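Local coordinates for A207R protein, arginine decarboxylase (Paramecium bursaria Chlorella virus 1, PDB 2NV9) that catalyses the decarboxylation of arginine with pyridoxal 5'-phosphate as cofactor and belongs to the TIM-barrel family of eukaryotic-type ornithine decarboxylases, at residues F256-Y261 with W350-N355; Y45-N50 with V64-A69. The protein carries 1 engineered substitution. All coordinates share one frame; numbering follows the deposited sequence.

Contact 1 (F256-Y261 with W350-N355); sequences FFAEHY and WGAYTN. With PLP (pyridoxal-5'-phosphate), chain J.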
loop_
_atom_site.group_PDB
_atom_site.type_symbol
_atom_site.label_atom_id
_atom_site.label_comp_id
_atom_site.label_asym_id
_atom_site.label_seq_id
_atom_site.Cartn_x
_atom_site.Cartn_y
_atom_site.Cartn_z
ATOM N N PHE B 256 7.739 7.951 -17.635
ATOM C CA PHE B 256 7.942 8.119 -19.084
ATOM C C PHE B 256 8.174 6.761 -19.767
ATOM O O PHE B 256 7.577 6.468 -20.795
ATOM C CB PHE B 256 9.092 9.098 -19.402
ATOM C CG PHE B 256 9.245 9.399 -20.872
ATOM C CD1 PHE B 256 8.611 10.528 -21.448
ATOM C CD2 PHE B 256 9.999 8.566 -21.697
ATOM C CE1 PHE B 256 8.747 10.805 -22.816
ATOM C CE2 PHE B 256 10.119 8.840 -23.068
ATOM C CZ PHE B 256 9.493 9.953 -23.624
ATOM N N PHE B 257 9.038 5.948 -19.153
ATOM C CA PHE B 257 9.412 4.652 -19.719
ATOM C C PHE B 257 8.539 3.509 -19.210
ATOM O O PHE B 257 8.215 2.622 -19.962
ATOM C CB PHE B 257 10.911 4.357 -19.464
ATOM C CG PHE B 257 11.834 5.301 -20.173
ATOM C CD1 PHE B 257 11.887 5.330 -21.569
ATOM C CD2 PHE B 257 12.648 6.173 -19.455
ATOM C CE1 PHE B 257 12.723 6.209 -22.241
ATOM C CE2 PHE B 257 13.505 7.066 -20.131
ATOM C CZ PHE B 257 13.535 7.078 -21.518
ATOM N N ALA B 258 8.135 3.554 -17.951
ATOM C CA ALA B 258 7.429 2.439 -17.338
ATOM C C ALA B 258 5.907 2.351 -17.670
ATOM O O ALA B 258 5.364 1.252 -17.815
ATOM C CB ALA B 258 7.709 2.379 -15.823
ATOM N N GLU B 259 5.250 3.504 -17.831
ATOM C CA GLU B 259 3.809 3.541 -18.012
ATOM C C GLU B 259 3.281 2.575 -19.063
ATOM O O GLU B 259 2.413 1.785 -18.760
ATOM C CB GLU B 259 3.301 4.976 -18.314
ATOM C CG GLU B 259 1.772 5.056 -18.375
ATOM C CD GLU B 259 1.269 6.463 -18.698
ATOM O OE1 GLU B 259 2.117 7.349 -18.789
ATOM O OE2 GLU B 259 0.036 6.667 -18.882
ATOM N N HIS B 260 3.833 2.628 -20.273
ATOM C CA HIS B 260 3.361 1.820 -21.413
ATOM C C HIS B 260 4.007 0.451 -21.525
ATOM O O HIS B 260 3.731 -0.283 -22.474
ATOM C CB HIS B 260 3.557 2.595 -22.725
ATOM C CG HIS B 260 2.934 3.953 -22.706
ATOM N ND1 HIS B 260 1.592 4.151 -22.450
ATOM C CD2 HIS B 260 3.470 5.185 -22.878
ATOM C CE1 HIS B 260 1.327 5.450 -22.464
ATOM N NE2 HIS B 260 2.452 6.099 -22.727
ATOM N N TYR B 261 4.889 0.124 -20.576
ATOM C CA TYR B 261 5.627 -1.147 -20.598
ATOM C C TYR B 261 4.704 -2.371 -20.453
ATOM O O TYR B 261 4.937 -3.402 -21.083
ATOM C CB TYR B 261 6.675 -1.153 -19.484
ATOM C CG TYR B 261 7.494 -2.432 -19.330
ATOM C CD1 TYR B 261 8.163 -3.001 -20.424
ATOM C CD2 TYR B 261 7.614 -3.052 -18.085
ATOM C CE1 TYR B 261 8.935 -4.170 -20.279
ATOM C CE2 TYR B 261 8.389 -4.218 -17.922
ATOM C CZ TYR B 261 9.038 -4.771 -19.028
ATOM O OH TYR B 261 9.790 -5.920 -18.885
ATOM N N TRP B 350 -0.232 0.106 -17.859
ATOM C CA TRP B 350 -0.324 -0.148 -16.427
ATOM C C TRP B 350 1.025 -0.579 -15.826
ATOM O O TRP B 350 1.075 -1.500 -15.013
ATOM C CB TRP B 350 -1.453 -1.167 -16.115
ATOM C CG TRP B 350 -2.099 -0.871 -14.779
ATOM C CD1 TRP B 350 -1.949 -1.575 -13.622
ATOM C CD2 TRP B 350 -2.923 0.247 -14.455
ATOM N NE1 TRP B 350 -2.648 -0.990 -12.603
ATOM C CE2 TRP B 350 -3.237 0.150 -13.076
ATOM C CE3 TRP B 350 -3.437 1.323 -15.193
ATOM C CZ2 TRP B 350 -4.055 1.088 -12.418
ATOM C CZ3 TRP B 350 -4.235 2.244 -14.545
ATOM C CH2 TRP B 350 -4.555 2.103 -13.164
ATOM N N GLY B 351 2.114 0.090 -16.223
ATOM C CA GLY B 351 3.461 -0.317 -15.755
ATOM C C GLY B 351 4.113 0.623 -14.757
ATOM O O GLY B 351 5.161 0.288 -14.188
ATOM N N ALA B 352 3.505 1.814 -14.561
ATOM C CA ALA B 352 4.120 2.845 -13.693
ATOM C C ALA B 352 3.466 2.923 -12.318
ATOM O O ALA B 352 2.292 3.226 -12.227
ATOM C CB ALA B 352 4.137 4.267 -14.389
ATOM N N TYR B 353 4.237 2.630 -11.258
ATOM C CA TYR B 353 3.702 2.630 -9.873
ATOM C C TYR B 353 2.525 1.665 -9.747
ATOM O O TYR B 353 1.476 1.991 -9.152
ATOM C CB TYR B 353 3.324 4.061 -9.388
ATOM C CG TYR B 353 4.477 4.999 -9.558
ATOM C CD1 TYR B 353 5.612 4.889 -8.729
ATOM C CD2 TYR B 353 4.459 5.999 -10.553
ATOM C CE1 TYR B 353 6.737 5.727 -8.896
ATOM C CE2 TYR B 353 5.560 6.830 -10.743
ATOM C CZ TYR B 353 6.718 6.687 -9.920
ATOM O OH TYR B 353 7.799 7.524 -10.084
ATOM N N THR B 354 2.733 0.446 -10.268
ATOM C CA THR B 354 1.660 -0.527 -10.258
ATOM C C THR B 354 2.137 -1.767 -9.505
ATOM O O THR B 354 1.883 -1.898 -8.318
ATOM C CB THR B 354 1.125 -0.840 -11.696
ATOM O OG1 THR B 354 2.207 -1.268 -12.550
ATOM C CG2 THR B 354 0.460 0.419 -12.294
ATOM N N ASN B 355 2.876 -2.625 -10.171
ATOM C CA ASN B 355 3.398 -3.819 -9.528
ATOM C C ASN B 355 4.340 -3.523 -8.349
ATOM O O ASN B 355 4.425 -4.321 -7.434
ATOM C CB ASN B 355 4.086 -4.716 -10.541
ATOM C CG ASN B 355 5.096 -3.964 -11.432
ATOM O OD1 ASN B 355 4.702 -3.234 -12.320
ATOM N ND2 ASN B 355 6.386 -4.208 -11.234
HETATM N N1 PLP J . 13.254 11.315 -9.126
HETATM C C2 PLP J . 12.863 11.473 -7.861
HETATM C C2A PLP J . 13.801 12.133 -6.822
HETATM C C3 PLP J . 11.576 11.075 -7.493
HETATM O O3 PLP J . 11.214 11.273 -6.213
HETATM C C4 PLP J . 10.713 10.498 -8.428
HETATM C C4A PLP J . 9.251 10.050 -8.032
HETATM O O4A PLP J . 8.483 10.807 -7.379
HETATM C C5 PLP J . 11.189 10.318 -9.733
HETATM C C6 PLP J . 12.479 10.759 -10.032
HETATM C C5A PLP J . 10.403 9.699 -10.890
HETATM O O4P PLP J . 9.177 10.443 -11.112
HETATM P P PLP J . 8.319 10.182 -12.404
HETATM O O1P PLP J . 7.055 10.958 -12.350
HETATM O O2P PLP J . 9.134 10.459 -13.710
HETATM O O3P PLP J . 7.988 8.592 -12.354
#
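Trp350, whose N lies 3.3 Å from Glu259 O at an angle too poor for a bond, has one indole face under Thr354. The methyl carbon CG2 of Thr354 sits above that face, toward its rim. Tyr353 uses an edge instead. The phosphate oxygen O3P of pyridoxal 5'-phosphate lies near the plane of its ring, and Tyr353 OH donates a 2.5 Å hydrogen bond to it. CG of Tyr353 stands beside its own backbone N (chi1 -53°), and the ring then runs out to the cofactor. On the other segment, Glu259 CG lies over the rim of one face of the His260 imidazole. Phe256 CD2 is centred over one face of Phe257.

The two segments meet mainly through backbone. Gly351 N donates to Glu259 O at 3.1 Å, tilted from the carbonyl plane. Gly351 CA comes within 3.2 Å of Ala258 O in a CH...O contact. With no side chain at 351, the two chains can approach this closely. Ala258 O also accepts the backbone N of Tyr261. Beside these bonds lies a small apolar patch, with Ala258 CB and Ala352 CB 4.3 Å apart. Ala352 CB rests on the backbone of Glu259, 3.7 Å from its N, and of the Glu259 side chain only CB comes near it. Inside the loop, Thr354 OG1 donates to Trp350 O at 2.7 Å.

Arg255 and Gly254, just before 256-261, hydrogen-bond pyridoxal 5'-phosphate through their backbone N atoms. Phe361 of the second subunit packs on Tyr353. The contact is buried where short helix 255-258 meets the loop between strands 344-347 and 367-371, with helices 24-37 and 53-61 packed against Phe257 and Tyr261.

Contact 2 (Y45-N50 with V64-A69); sequences YAVKCN and VNFDCA. With PLP (pyridoxal-5'-phosphate), chain J.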
loop_
_atom_site.group_PDB
_atom_site.type_symbol
_atom_site.label_atom_id
_atom_site.label_comp_id
_atom_site.label_asym_id
_atom_site.label_seq_id
_atom_site.Cartn_x
_atom_site.Cartn_y
_atom_site.Cartn_z
ATOM N N TYR B 45 17.027 6.246 -15.261
ATOM C CA TYR B 45 15.714 5.671 -14.987
ATOM C C TYR B 45 15.430 5.508 -13.481
ATOM O O TYR B 45 16.241 4.939 -12.754
ATOM C CB TYR B 45 15.536 4.325 -15.702
ATOM C CG TYR B 45 14.241 3.634 -15.312
ATOM C CD1 TYR B 45 14.258 2.483 -14.520
ATOM C CD2 TYR B 45 12.992 4.159 -15.707
ATOM C CE1 TYR B 45 13.105 1.831 -14.175
ATOM C CE2 TYR B 45 11.812 3.538 -15.333
ATOM C CZ TYR B 45 11.866 2.378 -14.572
ATOM O OH TYR B 45 10.725 1.732 -14.221
ATOM N N ALA B 46 14.291 6.050 -13.026
ATOM C CA ALA B 46 13.884 5.948 -11.623
ATOM C C ALA B 46 13.365 4.512 -11.365
ATOM O O ALA B 46 12.211 4.192 -11.646
ATOM C CB ALA B 46 12.822 7.003 -11.251
ATOM N N VAL B 47 14.257 3.663 -10.863
ATOM C CA VAL B 47 13.932 2.223 -10.688
ATOM C C VAL B 47 12.717 1.987 -9.754
ATOM O O VAL B 47 12.006 1.001 -9.911
ATOM C CB VAL B 47 15.188 1.244 -10.443
ATOM C CG1 VAL B 47 16.586 1.879 -10.695
ATOM C CG2 VAL B 47 15.094 0.346 -9.160
ATOM N N LYS B 48 12.444 2.943 -8.858
ATOM C CA LYS B 48 11.297 2.815 -7.924
ATOM C C LYS B 48 9.968 2.720 -8.659
ATOM O O LYS B 48 9.035 2.138 -8.157
ATOM C CB LYS B 48 11.255 3.954 -6.928
ATOM C CG LYS B 48 11.070 5.309 -7.612
ATOM C CD LYS B 48 10.859 6.382 -6.584
ATOM C CE LYS B 48 10.655 7.660 -7.314
ATOM N NZ LYS B 48 9.635 8.551 -6.694
ATOM N N CYS B 49 9.896 3.260 -9.864
ATOM C CA CYS B 49 8.659 3.300 -10.634
ATOM C C CYS B 49 8.244 1.896 -11.121
ATOM O O CYS B 49 7.063 1.588 -11.174
ATOM C CB CYS B 49 8.818 4.254 -11.826
ATOM S SG CYS B 49 7.360 4.434 -12.835
ATOM N N ASN B 50 9.249 1.067 -11.472
ATOM C CA ASN B 50 9.026 -0.310 -11.910
ATOM C C ASN B 50 10.391 -0.998 -11.925
ATOM O O ASN B 50 11.255 -0.656 -12.710
ATOM C CB ASN B 50 8.382 -0.408 -13.311
ATOM C CG ASN B 50 7.886 -1.835 -13.650
ATOM O OD1 ASN B 50 8.414 -2.828 -13.157
ATOM N ND2 ASN B 50 6.882 -1.923 -14.530
ATOM N N VAL B 64 20.893 3.356 -21.063
ATOM C CA VAL B 64 20.206 4.267 -20.166
ATOM C C VAL B 64 20.750 4.055 -18.764
ATOM O O VAL B 64 21.045 2.924 -18.368
ATOM C CB VAL B 64 18.601 4.298 -20.298
ATOM C CG1 VAL B 64 18.065 3.286 -21.283
ATOM C CG2 VAL B 64 17.867 4.239 -18.946
ATOM N N ASN B 65 20.935 5.148 -18.041
ATOM C CA ASN B 65 21.485 5.096 -16.704
ATOM C C ASN B 65 20.393 4.917 -15.622
ATOM O O ASN B 65 19.228 4.662 -15.941
ATOM C CB ASN B 65 22.409 6.309 -16.479
ATOM C CG ASN B 65 23.700 6.218 -17.313
ATOM O OD1 ASN B 65 23.918 5.238 -18.006
ATOM N ND2 ASN B 65 24.525 7.250 -17.254
ATOM N N PHE B 66 20.758 5.065 -14.357
ATOM C CA PHE B 66 19.861 4.703 -13.266
ATOM C C PHE B 66 19.810 5.685 -12.097
ATOM O O PHE B 66 20.834 6.260 -11.680
ATOM C CB PHE B 66 20.177 3.265 -12.776
ATOM C CG PHE B 66 19.953 2.238 -13.814
ATOM C CD1 PHE B 66 18.686 1.682 -14.004
ATOM C CD2 PHE B 66 20.996 1.840 -14.635
ATOM C CE1 PHE B 66 18.465 0.718 -14.997
ATOM C CE2 PHE B 66 20.804 0.857 -15.624
ATOM C CZ PHE B 66 19.556 0.297 -15.805
ATOM N N ASP B 67 18.587 5.895 -11.603
ATOM C CA ASP B 67 18.332 6.670 -10.409
ATOM C C ASP B 67 17.894 5.651 -9.356
ATOM O O ASP B 67 16.780 5.077 -9.458
ATOM C CB ASP B 67 17.219 7.734 -10.682
ATOM C CG ASP B 67 16.542 8.250 -9.430
ATOM O OD1 ASP B 67 15.456 8.882 -9.564
ATOM O OD2 ASP B 67 17.034 8.042 -8.312
ATOM N N CYS B 68 18.751 5.421 -8.364
ATOM C CA CYS B 68 18.439 4.487 -7.264
ATOM C C CYS B 68 18.118 5.232 -5.966
ATOM O O CYS B 68 18.773 6.206 -5.643
ATOM C CB CYS B 68 19.591 3.505 -7.032
ATOM S SG CYS B 68 19.911 2.375 -8.414
ATOM N N ALA B 69 17.122 4.748 -5.234
ATOM C CA ALA B 69 16.562 5.457 -4.087
ATOM C C ALA B 69 16.980 4.866 -2.726
ATOM O O ALA B 69 16.732 5.459 -1.655
ATOM C CB ALA B 69 15.045 5.458 -4.199
HETATM N N1 PLP J . 13.254 11.315 -9.126
HETATM C C2 PLP J . 12.863 11.473 -7.861
HETATM C C2A PLP J . 13.801 12.133 -6.822
HETATM C C3 PLP J . 11.576 11.075 -7.493
HETATM O O3 PLP J . 11.214 11.273 -6.213
HETATM C C4 PLP J . 10.713 10.498 -8.428
HETATM C C4A PLP J . 9.251 10.050 -8.032
HETATM O O4A PLP J . 8.483 10.807 -7.379
HETATM C C5 PLP J . 11.189 10.318 -9.733
HETATM C C6 PLP J . 12.479 10.759 -10.032
HETATM C C5A PLP J . 10.403 9.699 -10.890
HETATM O O4P PLP J . 9.177 10.443 -11.112
HETATM P P PLP J . 8.319 10.182 -12.404
HETATM O O1P PLP J . 7.055 10.958 -12.350
HETATM O O2P PLP J . 9.134 10.459 -13.710
HETATM O O3P PLP J . 7.988 8.592 -12.354
HETATM O O HOH W 1 14.464 4.792 -8.092
#
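Tyr45 and Phe66 pair side by side, as do Ala46 and Asp67, in the parallel strands of a beta-alpha-beta unit of the TIM barrel. Helix 53-61 makes the crossover. Three backbone bonds form the ladder: Tyr45 N to Asn65 O at 2.8 Å, Asp67 N to Tyr45 O at 2.8 Å, and Val47 N to Asp67 O at 3.2 Å.

Ala46 and Asp67 point to the cofactor side. Asp67 CG is anti to its backbone N (chi1 160°), which takes the carboxylate past the methyl of Ala46. OD1 lies 3.6 Å from Ala46 CB and 3.3 Å from the pyridine N1 of pyridoxal 5'-phosphate. Lys48 reaches the same cofactor from the turn that follows strand 41-46. Its CG stands between the backbone N and the carbonyl carbon (chi1 62°). The chain then runs extended and bends at its last torsion (chi4 142°), bringing NZ to C4A. Lys48 NZ is covalently linked to C4A of pyridoxal 5'-phosphate, though at 2.0 Å the modelled bond is too long. A water bridges Lys48 N and Asp67 O, so Asp67 O serves both the water and Val47 N.

The opposite face of the sheet carries Tyr45 and Phe66, whose side chains make apolar contacts across the strands. Val47 and Phe66 cross at about a right angle, with Val47 CG1 3.9 Å from Phe66 CD1. Tyr45 CB also packs on Val64 CG2. The Tyr45 ring leads away from the neighbouring strand, and its OH donates in the carbonyl plane to a lone pair of Asn50 O, 2.9 Å away.

Overall arrangement
Both contacts are buried near the centre of the chain, their own centres about 12 Å apart, and neither is a surface contact. Contact 2 belongs to the barrel sheet and has regular strand pairing. Contact 1 joins a short helix to a loop and relies on one backbone bond and small side chains. They share no segment but touch directly. Tyr353 N probably bonds to Cys49 O, Gly351 O probably accepts Asn50 ND2, and Ala352 CB packs on Cys49 SG. Both reach pyridoxal 5'-phosphate at different parts: contact 1 at the phosphate, contact 2 at C4A and the pyridine nitrogen side.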